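Local structure of glutamate racemase (Bacillus anthracis, 2DWU) at residues Ser8-Asp14 with Leu70-Ala76; Ile35-Asn41 with His237-Gly243; Ile116-Val122 with Lys142-Cys148; Ala107-Lys112 with Asp182-Leu186. The protein belongs to the Asp/Glu/hydantoin racemase family and is built of two halves, each on a parallel beta sheet, with D-glutamic acid lodged between them. All coordinates share one frame; numbering follows the deposited sequence. Where two conformers were deposited one is given.

Interaction 1. Residues Ser8-Asp14 with Leu70-Ala76; sequences SVIGVLD and LKALVVA
Gly11 O is gripped twice: Val74 N donates to Gly11 O at 2.8 Å, and Leu73 CA adds a softer C-H contact to Gly11 O at 3.4 Å. Such doubling recurs where strands 9-14 and 72-75 run parallel; Val74 O takes the nearly straight bond of Leu13 N, 3.0 Å long, and the CA-H of Val12. At Lys71 the chain turns a corner and the register slips by one residue: Val9 lies opposite Leu70 but Gly11 opposite Leu73, and Lys71 N bonds to Val9 O at 2.9 Å in the carbonyl plane.

One face carries Ile10, Val12, Ala72 and Val74, where Ile10 CG2 meets Val74 CG2 at 3.9 Å under helix 211-226. Lys71 CG meets Ile10 CD1 at 3.6 Å before NZ ends on Ile228 O and Glu33. The other face is packed by helix 51-65. There Leu13 turns CG between its own N and carbonyl carbon (chi1 62°), which lays CD1 alongside Val75 CG1 at 3.9 Å while CD2 reaches Leu73 CD1.

Past the last backbone bond, Ala76 N to Leu13 O, Asp14 OD2 accepts from Gly16 N and Gly19 N. So held, the carboxylate would be expected to present OD1 steadily to the D-glutamic acid amino group, its weak hydrogen-bond partner.

Interaction 2. Residues Ile35-Asn41 with His237-Gly243; sequences ICYIGDN and HRFFTTG. With K (potassium ion), chain G.
Two neighbouring strands of a parallel alpha/beta sheet, 35-39 and 238-241, meet although nearly two hundred residues separate them in the chain, and the turns at their C-terminal ends build a polar site. The backbone bonds zigzag from Arg238 N on Ile35 O to Thr242 N on Gly39 O. At the opposite end Ile35 N points at His237 ND1 from 2.9 Å, in the plane of the imidazole; because the backbone N-H is the donor, ND1 is the acceptor.

On the face beneath helix 20-29, Tyr37 CB lies 3.4 Å from Phe239 CD1. With CG anti to the backbone N in Tyr37 (chi1 -178°) but beside it in Phe239, the side chains lean across each other, their rings inclined at 44°; the phenol OH goes on to Gly16 O. The other face holds Cys36, Ile38 and Phe240. Cys36 SG sits at the Phe240 ring edge, 3.9 Å from CE2, and Ile38 CD1 is 3.9 Å from Phe240 CB. Phe240 CZ lies over one face of the Arg238 guanidinium, toward its rim; Arg238 is salt-bridged to Asp263.

Past the strands the two segments stay tied. Asp40 OD1 receives Thr242 OG1 at 2.8 Å through its anti lone pair, while OD2 serves Arg43 and Tyr46. Thr241 OG1 accepts from Gly243 N, closing an ST turn. Thr242 O binds a potassium ion, shared with Val265 and Asp266, at 2.9 Å.

Interaction 3. Residues Ile116-Val122 with Lys142-Cys148; sequences IGVIGTV and KVHSHAC
Backbone hydrogen bonds dominate the pairing of strands 116-120 and 142-147, with Ile116 opposite Val143, an example of parallel strands in which 142-147 is the outermost of the sheet within this chain. Ile116 N reaches Lys142 O at 2.9 Å in a nearly straight bond, and His144 N returns to Ile116 O. Val118 N and His146 N continue the exchange. Gly120 N is then only weakly bonded to His146 O, 3.5 Å away, but Cys148 N restores a firm bond on Gly120 O at 2.9 Å. CA-H groups supplement these carbonyls, with Gly117 CA coming within 3.2 Å of His144 O.

Apolar contacts gather at the C-terminal ends. Ile119 places CG2 beside its own N, anti to the carbonyl carbon, and this methyl touches Cys148 SG at 3.6 Å; Tyr191 packs on both residues. On the opposite face Val122 CG2, in the first turn of the following helix, meets Ala147 CB at 3.9 Å. Helix 129-137, part of the crossover joining the strands, covers Ile116 and Val143 through Leu134.

Among the polar residues, His144 packs on Glu179 and Leu176, and Thr121 is the N-cap whose OG1 takes Thr124 N and is hydrogen-bonded to Thr79 OG1. Held by the Gly120 O bond before it and by its capping and Thr79 bonds, Thr121 would be expected to keep a steady position where it touches D-glutamic acid.

Interaction 4. Residues Ala107-Lys112 with Asp182-Leu186; sequences AIKVTK and DTLIL
This is a helix-to-strand contact in which one carboxylate, at the start of strand 183-187, receives the chain as it leaves helix 100-110. Asp182 uses both oxygens. Thr111 OG1 donates to OD1 at 2.7 Å on the syn lone pair, its side chain crossing that of the aspartate at about a right angle. Lys112 N bonds to OD2 from 2.9 Å, also on the syn side but 21° out of the carboxylate plane. A third donor, Thr183 OG1, comes to OD1 from above that plane, and Lys113 N adds a further bond to OD2. With four donors on its two oxygens, the group probably has little freedom to rotate and would tend to stay ionised. Asp182 folds CG back between its own N and carbonyl carbon (chi1 68°), which brings the oxygens over the departing chain. A water lies between Val110 O and Asp182 O.

Next to the polar cluster, the contact is apolar: Ala107 CB meets Ile185 CD1 at 3.6 Å, and Val110 CG2 meets Thr183 CG2 at the same distance. Ile209 touches Ala107, Val110 and Thr183, while Ile116 packs on Ala107 and Ile185. Helix 100-110 thus packs on strands 115-120, 183-187 and 207-210, and its Lys109 forms a salt bridge with Glu214 of the second subunit.

Two sheets divide the four contacts. Interactions 1 and 2, with centres 11 Å apart, belong to the six-stranded parallel sheet and touch where strands 9-14 and 35-39 lie side by side; their segments alternate along the chain, strand 238-241 returning to this sheet after the strands of the other half. Interactions 3 and 4, about 12 Å between centres, share the four-stranded sheet through strands 115-120 and 183-187, and interaction 3 is nested within the loop closed by interaction 4. Both fall inside the loop of interaction 2, so one half is inserted in the other. Interactions 1 and 3, 26 Å apart by centres, bring Asp14 and Thr121 to D-glutamic acid from opposite halves.

Interaction 1. Residues Ser8-Asp14 with Leu70-Ala76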
# COMPACT_ATOMS: atom_id res chain seq x y z
N SER B 8 19.46 -13.58 4.16
CA SER B 8 18.14 -14.17 4.36
C SER B 8 17.23 -14.00 3.15
O SER B 8 17.36 -13.05 2.39
CB SER B 8 17.48 -13.60 5.62
OG SER B 8 17.37 -12.19 5.55
N VAL B 9 16.31 -14.93 2.99
CA VAL B 9 15.38 -14.94 1.88
C VAL B 9 13.92 -14.79 2.28
O VAL B 9 13.57 -14.90 3.44
CB VAL B 9 15.50 -16.27 1.10
CG1 VAL B 9 16.97 -16.50 0.72
CG2 VAL B 9 15.00 -17.42 1.96
N ILE B 10 13.10 -14.51 1.28
CA ILE B 10 11.66 -14.41 1.50
C ILE B 10 11.10 -15.79 1.13
O ILE B 10 11.22 -16.20 -0.03
CB ILE B 10 11.00 -13.38 0.55
CG1 ILE B 10 11.66 -12.00 0.69
CG2 ILE B 10 9.51 -13.34 0.80
CD1 ILE B 10 11.54 -11.41 2.05
N GLY B 11 10.49 -16.49 2.08
CA GLY B 11 9.88 -17.78 1.75
C GLY B 11 8.51 -17.49 1.17
O GLY B 11 7.82 -16.60 1.66
N VAL B 12 8.13 -18.19 0.10
CA VAL B 12 6.79 -18.00 -0.51
C VAL B 12 6.17 -19.38 -0.68
O VAL B 12 6.81 -20.28 -1.26
CB VAL B 12 6.90 -17.31 -1.91
CG1 VAL B 12 5.49 -17.09 -2.49
CG2 VAL B 12 7.62 -15.96 -1.79
N LEU B 13 4.96 -19.58 -0.17
CA LEU B 13 4.32 -20.88 -0.35
C LEU B 13 2.96 -20.71 -1.04
O LEU B 13 2.28 -19.68 -0.91
CB LEU B 13 4.20 -21.64 0.98
CG LEU B 13 3.36 -21.07 2.13
CD1 LEU B 13 1.84 -21.30 1.87
CD2 LEU B 13 3.76 -21.79 3.44
N ASP B 14 2.60 -21.73 -1.81
CA ASP B 14 1.36 -21.71 -2.57
C ASP B 14 0.94 -23.14 -2.82
O ASP B 14 1.72 -24.06 -2.63
CB ASP B 14 1.61 -21.00 -3.91
CG ASP B 14 0.34 -20.93 -4.76
OD1 ASP B 14 -0.69 -20.44 -4.24
OD2 ASP B 14 0.34 -21.39 -5.92
N LEU B 70 15.05 -17.91 6.47
CA LEU B 70 13.92 -17.02 6.19
C LEU B 70 13.89 -15.73 6.98
O LEU B 70 14.06 -15.74 8.21
CB LEU B 70 12.58 -17.73 6.48
CG LEU B 70 12.38 -19.12 5.86
CD1 LEU B 70 11.01 -19.70 6.26
CD2 LEU B 70 12.50 -19.00 4.35
N LYS B 71 13.66 -14.62 6.30
CA LYS B 71 13.52 -13.35 7.01
C LYS B 71 12.03 -13.05 7.13
O LYS B 71 11.61 -12.28 7.99
CB LYS B 71 14.24 -12.19 6.28
CG LYS B 71 13.61 -11.70 4.99
CD LYS B 71 14.11 -10.27 4.56
CE LYS B 71 15.57 -10.24 4.15
NZ LYS B 71 15.94 -8.93 3.51
N ALA B 72 11.23 -13.67 6.27
CA ALA B 72 9.78 -13.48 6.27
C ALA B 72 9.13 -14.58 5.44
O ALA B 72 9.80 -15.21 4.62
CB ALA B 72 9.43 -12.10 5.65
N LEU B 73 7.83 -14.81 5.66
CA LEU B 73 7.09 -15.83 4.94
C LEU B 73 5.87 -15.18 4.29
O LEU B 73 5.14 -14.43 4.94
CB LEU B 73 6.60 -16.92 5.92
CG LEU B 73 5.64 -17.95 5.28
CD1 LEU B 73 6.35 -18.73 4.16
CD2 LEU B 73 5.15 -18.89 6.38
N VAL B 74 5.67 -15.46 3.00
CA VAL B 74 4.48 -14.96 2.29
C VAL B 74 3.61 -16.18 1.93
O VAL B 74 4.09 -17.15 1.31
CB VAL B 74 4.85 -14.23 0.99
CG1 VAL B 74 3.57 -13.86 0.20
CG2 VAL B 74 5.64 -12.95 1.33
N VAL B 75 2.35 -16.12 2.35
CA VAL B 75 1.38 -17.18 2.02
C VAL B 75 0.73 -16.58 0.79
O VAL B 75 -0.15 -15.74 0.86
CB VAL B 75 0.34 -17.37 3.15
CG1 VAL B 75 -0.66 -18.49 2.76
CG2 VAL B 75 1.05 -17.79 4.40
N ALA B 76 1.22 -17.02 -0.35
CA ALA B 76 0.75 -16.50 -1.63
C ALA B 76 -0.64 -16.99 -2.05
O ALA B 76 -1.32 -16.35 -2.88
CB ALA B 76 1.78 -16.85 -2.71

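Interaction 2. Residues Ile35-Asn41 with His237-Gly243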
# COMPACT_ATOMS: atom_id res chain seq x y z
N ILE B 35 13.93 -14.73 -3.49
CA ILE B 35 12.77 -15.60 -3.33
C ILE B 35 13.08 -17.09 -3.28
O ILE B 35 13.88 -17.61 -4.06
CB ILE B 35 11.76 -15.35 -4.50
CG1 ILE B 35 11.09 -13.99 -4.32
CG2 ILE B 35 10.74 -16.48 -4.57
CD1 ILE B 35 10.11 -13.68 -5.41
N CYS B 36 12.45 -17.77 -2.32
CA CYS B 36 12.55 -19.23 -2.17
C CYS B 36 11.07 -19.62 -2.15
O CYS B 36 10.38 -19.41 -1.16
CB CYS B 36 13.19 -19.62 -0.85
SG CYS B 36 13.38 -21.41 -0.71
N TYR B 37 10.62 -20.19 -3.26
CA TYR B 37 9.22 -20.55 -3.46
C TYR B 37 8.91 -22.03 -3.48
O TYR B 37 9.66 -22.79 -4.06
CB TYR B 37 8.82 -19.99 -4.83
CG TYR B 37 7.39 -20.18 -5.27
CD1 TYR B 37 6.49 -19.10 -5.26
CD2 TYR B 37 6.94 -21.40 -5.76
CE1 TYR B 37 5.17 -19.24 -5.74
CE2 TYR B 37 5.61 -21.55 -6.25
CZ TYR B 37 4.74 -20.45 -6.23
OH TYR B 37 3.46 -20.56 -6.75
N ILE B 38 7.80 -22.42 -2.85
CA ILE B 38 7.38 -23.82 -2.87
C ILE B 38 5.91 -23.87 -3.29
O ILE B 38 5.07 -23.15 -2.72
CB ILE B 38 7.54 -24.53 -1.47
CG1 ILE B 38 6.84 -25.90 -1.50
CG2 ILE B 38 6.98 -23.67 -0.34
CD1 ILE B 38 7.42 -26.87 -2.52
N GLY B 39 5.62 -24.67 -4.32
CA GLY B 39 4.25 -24.84 -4.79
C GLY B 39 3.90 -26.30 -4.64
O GLY B 39 4.65 -27.18 -5.12
N ASP B 40 2.78 -26.59 -3.97
CA ASP B 40 2.38 -27.99 -3.72
C ASP B 40 1.52 -28.55 -4.84
O ASP B 40 0.41 -29.06 -4.61
CB ASP B 40 1.63 -28.05 -2.38
CG ASP B 40 1.43 -29.48 -1.85
OD1 ASP B 40 2.09 -30.41 -2.35
OD2 ASP B 40 0.62 -29.64 -0.90
N ASN B 41 2.03 -28.50 -6.07
CA ASN B 41 1.25 -28.94 -7.21
C ASN B 41 0.66 -30.34 -7.10
O ASN B 41 -0.43 -30.61 -7.64
CB ASN B 41 2.06 -28.83 -8.49
CG ASN B 41 2.44 -27.40 -8.79
OD1 ASN B 41 3.37 -26.86 -8.20
ND2 ASN B 41 1.70 -26.78 -9.70
N HIS B 237 16.61 -16.36 -7.53
CA HIS B 237 15.44 -16.97 -6.90
C HIS B 237 15.41 -18.46 -7.16
O HIS B 237 15.91 -18.91 -8.21
CB HIS B 237 14.20 -16.32 -7.51
CG HIS B 237 14.28 -14.84 -7.49
ND1 HIS B 237 14.41 -14.13 -6.32
CD2 HIS B 237 14.40 -13.94 -8.50
CE1 HIS B 237 14.61 -12.86 -6.60
NE2 HIS B 237 14.61 -12.71 -7.92
N ARG B 238 14.81 -19.21 -6.23
CA ARG B 238 14.70 -20.66 -6.36
C ARG B 238 13.24 -21.06 -6.25
O ARG B 238 12.52 -20.55 -5.36
CB ARG B 238 15.48 -21.38 -5.25
CG ARG B 238 16.98 -21.17 -5.24
CD ARG B 238 17.66 -21.91 -6.38
NE ARG B 238 17.45 -23.36 -6.37
CZ ARG B 238 18.03 -24.24 -5.55
NH1 ARG B 238 18.89 -23.84 -4.61
NH2 ARG B 238 17.76 -25.54 -5.68
N PHE B 239 12.82 -21.98 -7.11
CA PHE B 239 11.44 -22.46 -7.08
C PHE B 239 11.43 -23.97 -6.89
O PHE B 239 12.29 -24.68 -7.44
CB PHE B 239 10.73 -22.08 -8.38
CG PHE B 239 10.58 -20.61 -8.57
CD1 PHE B 239 9.39 -19.97 -8.23
CD2 PHE B 239 11.64 -19.85 -9.06
CE1 PHE B 239 9.25 -18.59 -8.38
CE2 PHE B 239 11.52 -18.46 -9.21
CZ PHE B 239 10.31 -17.83 -8.86
N PHE B 240 10.49 -24.45 -6.09
CA PHE B 240 10.37 -25.87 -5.80
C PHE B 240 8.92 -26.30 -5.98
O PHE B 240 7.99 -25.53 -5.70
CB PHE B 240 10.80 -26.12 -4.35
CG PHE B 240 12.23 -25.78 -4.08
CD1 PHE B 240 13.25 -26.69 -4.38
CD2 PHE B 240 12.57 -24.55 -3.54
CE1 PHE B 240 14.59 -26.37 -4.14
CE2 PHE B 240 13.91 -24.22 -3.30
CZ PHE B 240 14.92 -25.14 -3.61
N THR B 241 8.72 -27.54 -6.43
CA THR B 241 7.35 -28.04 -6.64
C THR B 241 7.25 -29.49 -6.23
O THR B 241 8.24 -30.25 -6.28
CB THR B 241 6.93 -27.93 -8.11
OG1 THR B 241 5.59 -28.45 -8.25
CG2 THR B 241 7.85 -28.75 -9.00
N THR B 242 6.06 -29.89 -5.79
CA THR B 242 5.86 -31.27 -5.40
C THR B 242 5.32 -32.06 -6.59
O THR B 242 5.21 -33.29 -6.53
CB THR B 242 4.86 -31.42 -4.25
OG1 THR B 242 3.64 -30.75 -4.61
CG2 THR B 242 5.43 -30.87 -2.94
N GLY B 243 4.98 -31.36 -7.67
CA GLY B 243 4.48 -32.05 -8.85
C GLY B 243 5.57 -32.20 -9.88
O GLY B 243 6.75 -32.21 -9.55
K K G . 6.56 -34.90 -4.48
O HOH W 1 5.24 -34.29 -1.92
O HOH W 2 4.91 -36.93 -2.53

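Interaction 3. Residues Ile116-Val122 with Lys142-Cys148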
# COMPACT_ATOMS: atom_id res chain seq x y z
N ILE B 116 -17.80 -3.31 -1.68
CA ILE B 116 -16.71 -4.11 -2.22
C ILE B 116 -17.08 -5.54 -2.56
O ILE B 116 -17.76 -6.20 -1.79
CB ILE B 116 -15.60 -4.12 -1.17
CG1 ILE B 116 -15.13 -2.67 -0.92
CG2 ILE B 116 -14.41 -4.97 -1.63
CD1 ILE B 116 -14.34 -2.50 0.37
N GLY B 117 -16.69 -6.01 -3.75
CA GLY B 117 -16.94 -7.39 -4.08
C GLY B 117 -15.63 -8.17 -3.93
O GLY B 117 -14.55 -7.59 -3.97
N VAL B 118 -15.72 -9.47 -3.71
CA VAL B 118 -14.50 -10.29 -3.69
C VAL B 118 -14.86 -11.68 -4.18
O VAL B 118 -15.91 -12.22 -3.82
CB VAL B 118 -13.81 -10.39 -2.32
CG1 VAL B 118 -14.75 -10.99 -1.28
CG2 VAL B 118 -12.53 -11.24 -2.46
N ILE B 119 -14.00 -12.23 -5.02
CA ILE B 119 -14.19 -13.55 -5.62
C ILE B 119 -13.00 -14.43 -5.28
O ILE B 119 -11.88 -13.94 -5.09
CB ILE B 119 -14.37 -13.48 -7.17
CG1 ILE B 119 -13.24 -12.69 -7.84
CG2 ILE B 119 -15.75 -12.85 -7.46
CD1 ILE B 119 -13.23 -12.81 -9.36
N GLY B 120 -13.25 -15.73 -5.18
CA GLY B 120 -12.16 -16.63 -4.84
C GLY B 120 -12.67 -18.04 -4.79
O GLY B 120 -13.80 -18.31 -5.22
N THR B 121 -11.85 -18.95 -4.27
CA THR B 121 -12.26 -20.36 -4.19
C THR B 121 -13.33 -20.55 -3.12
O THR B 121 -13.58 -19.68 -2.30
CB THR B 121 -11.09 -21.28 -3.74
OG1 THR B 121 -10.69 -20.89 -2.41
CG2 THR B 121 -9.92 -21.19 -4.71
N VAL B 122 -13.96 -21.72 -3.15
CA VAL B 122 -14.95 -22.00 -2.14
C VAL B 122 -14.33 -21.91 -0.74
O VAL B 122 -14.93 -21.33 0.16
CB VAL B 122 -15.55 -23.39 -2.37
CG1 VAL B 122 -16.36 -23.79 -1.17
CG2 VAL B 122 -16.41 -23.37 -3.62
N LYS B 142 -19.99 -2.56 2.88
CA LYS B 142 -20.87 -3.63 2.43
C LYS B 142 -19.96 -4.52 1.59
O LYS B 142 -19.32 -4.04 0.64
CB LYS B 142 -21.99 -3.07 1.55
CG LYS B 142 -22.99 -4.14 1.12
CD LYS B 142 -23.58 -4.87 2.32
CE LYS B 142 -24.71 -5.82 1.87
NZ LYS B 142 -25.21 -6.69 2.97
N VAL B 143 -19.89 -5.80 1.94
CA VAL B 143 -19.02 -6.74 1.25
C VAL B 143 -19.83 -7.86 0.63
O VAL B 143 -20.65 -8.49 1.30
CB VAL B 143 -17.98 -7.37 2.24
CG1 VAL B 143 -16.93 -8.24 1.48
CG2 VAL B 143 -17.26 -6.25 3.02
N HIS B 144 -19.61 -8.09 -0.66
CA HIS B 144 -20.30 -9.16 -1.38
C HIS B 144 -19.24 -10.18 -1.74
O HIS B 144 -18.37 -9.86 -2.55
CB HIS B 144 -20.94 -8.61 -2.64
CG HIS B 144 -22.06 -7.65 -2.37
ND1 HIS B 144 -23.29 -8.07 -1.90
CD2 HIS B 144 -22.13 -6.30 -2.46
CE1 HIS B 144 -24.06 -7.00 -1.71
NE2 HIS B 144 -23.38 -5.92 -2.04
N SER B 145 -19.34 -11.38 -1.18
CA SER B 145 -18.35 -12.43 -1.39
C SER B 145 -18.95 -13.58 -2.20
O SER B 145 -19.96 -14.16 -1.81
CB SER B 145 -17.84 -12.91 -0.03
OG SER B 145 -17.34 -11.80 0.69
N HIS B 146 -18.30 -13.91 -3.33
CA HIS B 146 -18.79 -14.94 -4.24
C HIS B 146 -17.74 -15.95 -4.72
O HIS B 146 -16.74 -15.57 -5.33
CB HIS B 146 -19.41 -14.26 -5.47
CG HIS B 146 -19.86 -15.21 -6.54
ND1 HIS B 146 -20.89 -16.11 -6.36
CD2 HIS B 146 -19.42 -15.40 -7.81
CE1 HIS B 146 -21.05 -16.82 -7.46
NE2 HIS B 146 -20.17 -16.41 -8.35
N ALA B 147 -17.99 -17.23 -4.47
CA ALA B 147 -17.05 -18.28 -4.90
C ALA B 147 -17.16 -18.45 -6.41
O ALA B 147 -18.27 -18.44 -6.95
CB ALA B 147 -17.37 -19.59 -4.21
N CYS B 148 -16.02 -18.64 -7.08
CA CYS B 148 -15.95 -18.82 -8.54
C CYS B 148 -15.06 -20.06 -8.71
O CYS B 148 -13.94 -19.97 -9.21
CB CYS B 148 -15.29 -17.61 -9.20
SG CYS B 148 -16.25 -16.08 -8.98

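Interaction 4. Residues Ala107-Lys112 with Asp182-Leu186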
# COMPACT_ATOMS: atom_id res chain seq x y z
N ALA B 107 -8.57 -2.31 -1.05
CA ALA B 107 -9.97 -2.09 -1.42
C ALA B 107 -10.52 -0.87 -0.67
O ALA B 107 -11.26 -0.06 -1.24
CB ALA B 107 -10.79 -3.36 -1.08
N ILE B 108 -10.17 -0.75 0.61
CA ILE B 108 -10.62 0.40 1.41
C ILE B 108 -10.03 1.69 0.83
O ILE B 108 -10.69 2.73 0.80
CB ILE B 108 -10.20 0.21 2.90
CG1 ILE B 108 -11.10 -0.88 3.52
CG2 ILE B 108 -10.35 1.50 3.71
CD1 ILE B 108 -10.74 -1.26 4.94
N LYS B 109 -8.79 1.62 0.35
CA LYS B 109 -8.17 2.80 -0.23
C LYS B 109 -8.85 3.27 -1.53
O LYS B 109 -9.02 4.48 -1.75
CB LYS B 109 -6.68 2.50 -0.49
CG LYS B 109 -5.94 3.67 -1.15
CD LYS B 109 -4.51 3.28 -1.52
CE LYS B 109 -3.94 4.20 -2.58
NZ LYS B 109 -3.01 3.44 -3.47
N VAL B 110 -9.27 2.34 -2.39
CA VAL B 110 -9.85 2.73 -3.66
C VAL B 110 -11.36 2.89 -3.73
O VAL B 110 -11.85 3.56 -4.65
CB VAL B 110 -9.42 1.77 -4.82
CG1 VAL B 110 -7.93 1.66 -4.86
CG2 VAL B 110 -10.05 0.41 -4.66
N THR B 111 -12.09 2.33 -2.77
CA THR B 111 -13.55 2.44 -2.84
C THR B 111 -13.99 3.86 -2.53
O THR B 111 -13.40 4.55 -1.70
CB THR B 111 -14.26 1.45 -1.87
OG1 THR B 111 -15.69 1.47 -2.09
CG2 THR B 111 -13.98 1.80 -0.42
N LYS B 112 -15.02 4.28 -3.25
CA LYS B 112 -15.60 5.60 -3.03
C LYS B 112 -16.95 5.41 -2.34
O LYS B 112 -17.36 6.26 -1.54
CB LYS B 112 -15.79 6.34 -4.35
CG LYS B 112 -14.49 6.68 -5.09
CD LYS B 112 -14.78 7.58 -6.30
CE LYS B 112 -13.51 7.92 -7.08
NZ LYS B 112 -12.84 6.69 -7.64
N ASP B 182 -18.13 -0.97 -6.29
CA ASP B 182 -17.28 -0.14 -7.13
C ASP B 182 -15.83 -0.64 -7.06
O ASP B 182 -14.94 -0.03 -7.64
CB ASP B 182 -17.37 1.36 -6.75
CG ASP B 182 -16.78 1.68 -5.38
OD1 ASP B 182 -16.30 0.78 -4.66
OD2 ASP B 182 -16.80 2.89 -5.03
N THR B 183 -15.63 -1.75 -6.36
CA THR B 183 -14.30 -2.33 -6.17
C THR B 183 -14.43 -3.86 -6.15
O THR B 183 -15.40 -4.38 -5.60
CB THR B 183 -13.74 -1.84 -4.80
OG1 THR B 183 -13.69 -0.40 -4.80
CG2 THR B 183 -12.34 -2.41 -4.53
N LEU B 184 -13.49 -4.59 -6.75
CA LEU B 184 -13.54 -6.05 -6.76
C LEU B 184 -12.14 -6.57 -6.43
O LEU B 184 -11.18 -6.23 -7.11
CB LEU B 184 -13.93 -6.60 -8.15
CG LEU B 184 -13.80 -8.13 -8.20
CD1 LEU B 184 -14.95 -8.75 -7.46
CD2 LEU B 184 -13.74 -8.62 -9.65
N ILE B 185 -12.05 -7.38 -5.38
CA ILE B 185 -10.78 -7.98 -5.01
C ILE B 185 -10.64 -9.34 -5.70
O ILE B 185 -11.53 -10.20 -5.60
CB ILE B 185 -10.70 -8.20 -3.49
CG1 ILE B 185 -10.80 -6.85 -2.77
CG2 ILE B 185 -9.37 -8.94 -3.14
CD1 ILE B 185 -10.97 -6.98 -1.24
N LEU B 186 -9.54 -9.52 -6.45
CA LEU B 186 -9.27 -10.82 -7.07
C LEU B 186 -8.64 -11.70 -5.98
O LEU B 186 -7.41 -11.75 -5.83
CB LEU B 186 -8.29 -10.65 -8.23
CG LEU B 186 -8.73 -9.71 -9.34
CD1 LEU B 186 -7.69 -9.74 -10.49
CD2 LEU B 186 -10.11 -10.13 -9.88
O HOH W 3 -13.20 2.24 -6.66